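Local coordinates for protein immunomodulatory active chitinase (Trichuris suis, PDB 6G9C) that probably binds and hydrolyses chitin as a secreted glycosyl hydrolase family 18 chitinase, and displays immunomodulatory properties in inflammatory lung disease, at residues A322-D327 with Y344-S349. Sequence-based numbering, arbitrary orientation.
Sequences AKRVWD and YDDVES
Across from strand 323-327, the chain leaves strand 340-343 and turns into helix 347-360, at CA separations of 10.2 Å (Arg324 to Tyr344) and 9.1 Å (Trp326 to Glu348). Arg324 points at this turn, fully extended from CG to NE, and meets Asp346 side-on. NE and NH2 both converge on a single carboxylate oxygen: NH2 lies 2.8 Å from Asp346 OD2, on the syn lone pair, and NE bonds the same oxygen less straightly, with an N-H...O angle of 138°. The carboxylate carbon lies in the guanidinium plane, at its edge, and the two planar groups are 22° apart. The Tyr344 side chain crosses that of Arg324 at about a right angle, its OH 3.4 Å from Arg324 CD. Strand 323-327 probably belongs to the small alpha+beta domain inserted in the family 18 TIM barrel between strands 268-281 and 364-368, while helix 347-360, leading into strand 364-368, is probably a barrel helix. Asp346 is also the N-cap of this helix. With CG set between backbone N and carbonyl carbon (chi1 70°), its OD1 accepts from Ser349 N at 2.9 Å, while Asp346 N donates to Ser349 OG, completing a capping box. One carboxylate thus serves the helix start through OD1 and the strand through OD2. Ser349 OG in turn donates to Asp345 OD2, which also pairs with Lys353. Trp326 brings only the far end of its indole close, CZ3 lying 3.7 Å from Glu348 CB and CH2 meeting Ser349 N at the ring edge; its NE1 bonds Asp328.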
ATOM      1  N   ALA A 322      21.092 -31.528  23.603  1.00 39.40           N
ATOM      2  CA  ALA A 322      21.632 -32.053  22.360  1.00 35.25           C
ATOM      3  C   ALA A 322      23.065 -31.571  22.148  1.00 38.13           C
ATOM      4  O   ALA A 322      23.469 -30.509  22.627  1.00 40.96           O
ATOM      5  CB  ALA A 322      20.754 -31.637  21.175  1.00 38.36           C
ATOM      6  N   LYS A 323      23.838 -32.363  21.416  1.00 34.22           N
ATOM      7  CA  LYS A 323      25.239 -32.065  21.152  1.00 37.13           C
ATOM      8  C   LYS A 323      25.369 -31.393  19.792  1.00 34.78           C
ATOM      9  O   LYS A 323      24.860 -31.905  18.789  1.00 32.80           O
ATOM     10  CB  LYS A 323      26.090 -33.334  21.189  1.00 43.68           C
ATOM     11  CG  LYS A 323      27.556 -33.108  20.815  1.00 62.49           C
ATOM     12  CD  LYS A 323      28.370 -34.408  20.831  1.00 65.79           C
ATOM     13  CE  LYS A 323      27.685 -35.500  20.018  1.00 69.18           C
ATOM     14  NZ  LYS A 323      28.578 -36.636  19.653  1.00 68.84           N
ATOM     15  N   ARG A 324      26.048 -30.253  19.763  1.00 34.67           N
ATOM     16  CA  ARG A 324      26.366 -29.557  18.527  1.00 32.38           C
ATOM     17  C   ARG A 324      27.807 -29.858  18.137  1.00 34.60           C
ATOM     18  O   ARG A 324      28.703 -29.850  18.987  1.00 35.77           O
ATOM     19  CB  ARG A 324      26.160 -28.050  18.710  1.00 34.37           C
ATOM     20  CG  ARG A 324      26.650 -27.184  17.564  1.00 33.42           C
ATOM     21  CD  ARG A 324      26.404 -25.722  17.873  1.00 32.26           C
ATOM     22  NE  ARG A 324      26.737 -24.829  16.769  1.00 29.72           N
ATOM     23  CZ  ARG A 324      27.965 -24.370  16.535  1.00 34.26           C
ATOM     24  NH1 ARG A 324      28.973 -24.745  17.319  1.00 32.61           N
ATOM     25  NH2 ARG A 324      28.183 -23.538  15.522  1.00 31.15           N
ATOM     26  N   VAL A 325      28.027 -30.137  16.856  1.00 31.61           N
ATOM     27  CA  VAL A 325      29.361 -30.306  16.296  1.00 32.66           C
ATOM     28  C   VAL A 325      29.531 -29.318  15.152  1.00 33.97           C
ATOM     29  O   VAL A 325      28.656 -29.206  14.287  1.00 35.95           O
ATOM     30  CB  VAL A 325      29.610 -31.744  15.802  1.00 33.75           C
ATOM     31  CG1 VAL A 325      31.005 -31.845  15.178  1.00 35.85           C
ATOM     32  CG2 VAL A 325      29.447 -32.745  16.936  1.00 34.65           C
ATOM     33  N   TRP A 326      30.655 -28.606  15.143  1.00 34.82           N
ATOM     34  CA  TRP A 326      30.984 -27.687  14.059  1.00 38.23           C
ATOM     35  C   TRP A 326      31.852 -28.421  13.041  1.00 37.74           C
ATOM     36  O   TRP A 326      32.902 -28.965  13.398  1.00 33.88           O
ATOM     37  CB  TRP A 326      31.718 -26.454  14.598  1.00 37.08           C
ATOM     38  CG  TRP A 326      32.184 -25.491  13.527  1.00 32.64           C
ATOM     39  CD1 TRP A 326      33.475 -25.245  13.139  1.00 36.63           C
ATOM     40  CD2 TRP A 326      31.360 -24.633  12.734  1.00 31.12           C
ATOM     41  NE1 TRP A 326      33.496 -24.298  12.136  1.00 32.75           N
ATOM     42  CE2 TRP A 326      32.211 -23.906  11.876  1.00 31.79           C
ATOM     43  CE3 TRP A 326      29.980 -24.420  12.654  1.00 33.64           C
ATOM     44  CZ2 TRP A 326      31.724 -22.981  10.951  1.00 42.71           C
ATOM     45  CZ3 TRP A 326      29.499 -23.500  11.739  1.00 38.18           C
ATOM     46  CH2 TRP A 326      30.372 -22.788  10.902  1.00 45.45           C
ATOM     47  N   ASP A 327      31.418 -28.449  11.783  1.00 37.87           N
ATOM     48  CA  ASP A 327      32.218 -29.025  10.700  1.00 37.40           C
ATOM     49  C   ASP A 327      32.905 -27.880   9.967  1.00 33.01           C
ATOM     50  O   ASP A 327      32.290 -27.212   9.136  1.00 33.36           O
ATOM     51  CB  ASP A 327      31.357 -29.840   9.741  1.00 35.77           C
ATOM     52  CG  ASP A 327      32.188 -30.522   8.671  1.00 38.15           C
ATOM     53  OD1 ASP A 327      32.979 -31.421   9.038  1.00 37.20           O
ATOM     54  OD2 ASP A 327      32.062 -30.152   7.480  1.00 36.45           O
ATOM     55  N   TYR A 344      22.173 -28.683   9.860  1.00 27.06           N
ATOM     56  CA  TYR A 344      21.361 -27.473   9.878  1.00 23.98           C
ATOM     57  C   TYR A 344      22.266 -26.275   9.633  1.00 28.47           C
ATOM     58  O   TYR A 344      23.454 -26.425   9.351  1.00 27.03           O
ATOM     59  CB  TYR A 344      20.581 -27.333  11.201  1.00 27.17           C
ATOM     60  CG  TYR A 344      21.418 -27.077  12.439  1.00 27.03           C
ATOM     61  CD1 TYR A 344      22.192 -28.089  13.011  1.00 26.90           C
ATOM     62  CD2 TYR A 344      21.404 -25.828  13.065  1.00 26.43           C
ATOM     63  CE1 TYR A 344      22.942 -27.858  14.157  1.00 27.13           C
ATOM     64  CE2 TYR A 344      22.156 -25.587  14.215  1.00 27.30           C
ATOM     65  CZ  TYR A 344      22.930 -26.601  14.749  1.00 28.22           C
ATOM     66  OH  TYR A 344      23.667 -26.365  15.895  1.00 25.94           O
ATOM     67  N   ASP A 345      21.679 -25.080   9.701  1.00 25.88           N
ATOM     68  CA  ASP A 345      22.438 -23.840   9.583  1.00 26.30           C
ATOM     69  C   ASP A 345      22.161 -22.940  10.781  1.00 27.46           C
ATOM     70  O   ASP A 345      21.062 -22.943  11.347  1.00 26.95           O
ATOM     71  CB  ASP A 345      22.111 -23.113   8.264  1.00 26.56           C
ATOM     72  CG  ASP A 345      22.955 -23.632   7.104  1.00 33.58           C
ATOM     73  OD1 ASP A 345      22.560 -24.651   6.494  1.00 28.33           O
ATOM     74  OD2 ASP A 345      24.026 -23.041   6.835  1.00 30.86           O
ATOM     75  N   ASP A 346      23.175 -22.182  11.183  1.00 29.36           N
ATOM     76  CA  ASP A 346      23.051 -21.375  12.386  1.00 29.94           C
ATOM     77  C   ASP A 346      23.763 -20.047  12.156  1.00 25.40           C
ATOM     78  O   ASP A 346      24.137 -19.711  11.026  1.00 28.65           O
ATOM     79  CB  ASP A 346      23.566 -22.158  13.605  1.00 26.68           C
ATOM     80  CG  ASP A 346      25.093 -22.364  13.610  1.00 32.54           C
ATOM     81  OD1 ASP A 346      25.783 -22.017  12.624  1.00 32.01           O
ATOM     82  OD2 ASP A 346      25.605 -22.881  14.637  1.00 33.53           O
ATOM     83  N   VAL A 347      23.964 -19.287  13.238  1.00 27.18           N
ATOM     84  CA  VAL A 347      24.564 -17.963  13.084  1.00 31.88           C
ATOM     85  C   VAL A 347      25.969 -18.077  12.507  1.00 36.01           C
ATOM     86  O   VAL A 347      26.355 -17.306  11.620  1.00 35.83           O
ATOM     87  CB  VAL A 347      24.564 -17.189  14.414  1.00 38.40           C
ATOM     88  CG1 VAL A 347      25.349 -15.912  14.239  1.00 39.47           C
ATOM     89  CG2 VAL A 347      23.137 -16.858  14.842  1.00 36.55           C
ATOM     90  N   GLU A 348      26.754 -19.044  12.981  1.00 30.96           N
ATOM     91  CA  GLU A 348      28.111 -19.186  12.459  1.00 31.88           C
ATOM     92  C   GLU A 348      28.109 -19.592  10.985  1.00 34.86           C
ATOM     93  O   GLU A 348      28.912 -19.075  10.198  1.00 30.64           O
ATOM     94  CB  GLU A 348      28.907 -20.196  13.289  1.00 31.08           C
ATOM     95  CG  GLU A 348      29.098 -19.808  14.764  1.00 32.66           C
ATOM     96  CD  GLU A 348      30.082 -18.666  14.976  1.00 41.24           C
ATOM     97  OE1 GLU A 348      30.493 -18.018  13.986  1.00 43.39           O
ATOM     98  OE2 GLU A 348      30.462 -18.416  16.142  1.00 40.65           O
ATOM     99  N   SER A 349      27.241 -20.529  10.589  1.00 31.15           N
ATOM    100  CA  SER A 349      27.244 -20.942   9.186  1.00 29.51           C
ATOM    101  C   SER A 349      26.709 -19.828   8.297  1.00 33.15           C
ATOM    102  O   SER A 349      27.222 -19.604   7.194  1.00 29.12           O
ATOM    103  CB  SER A 349      26.440 -22.237   8.988  1.00 28.50           C
ATOM    104  OG  SER A 349      25.042 -22.048   9.132  1.00 31.29           O
TER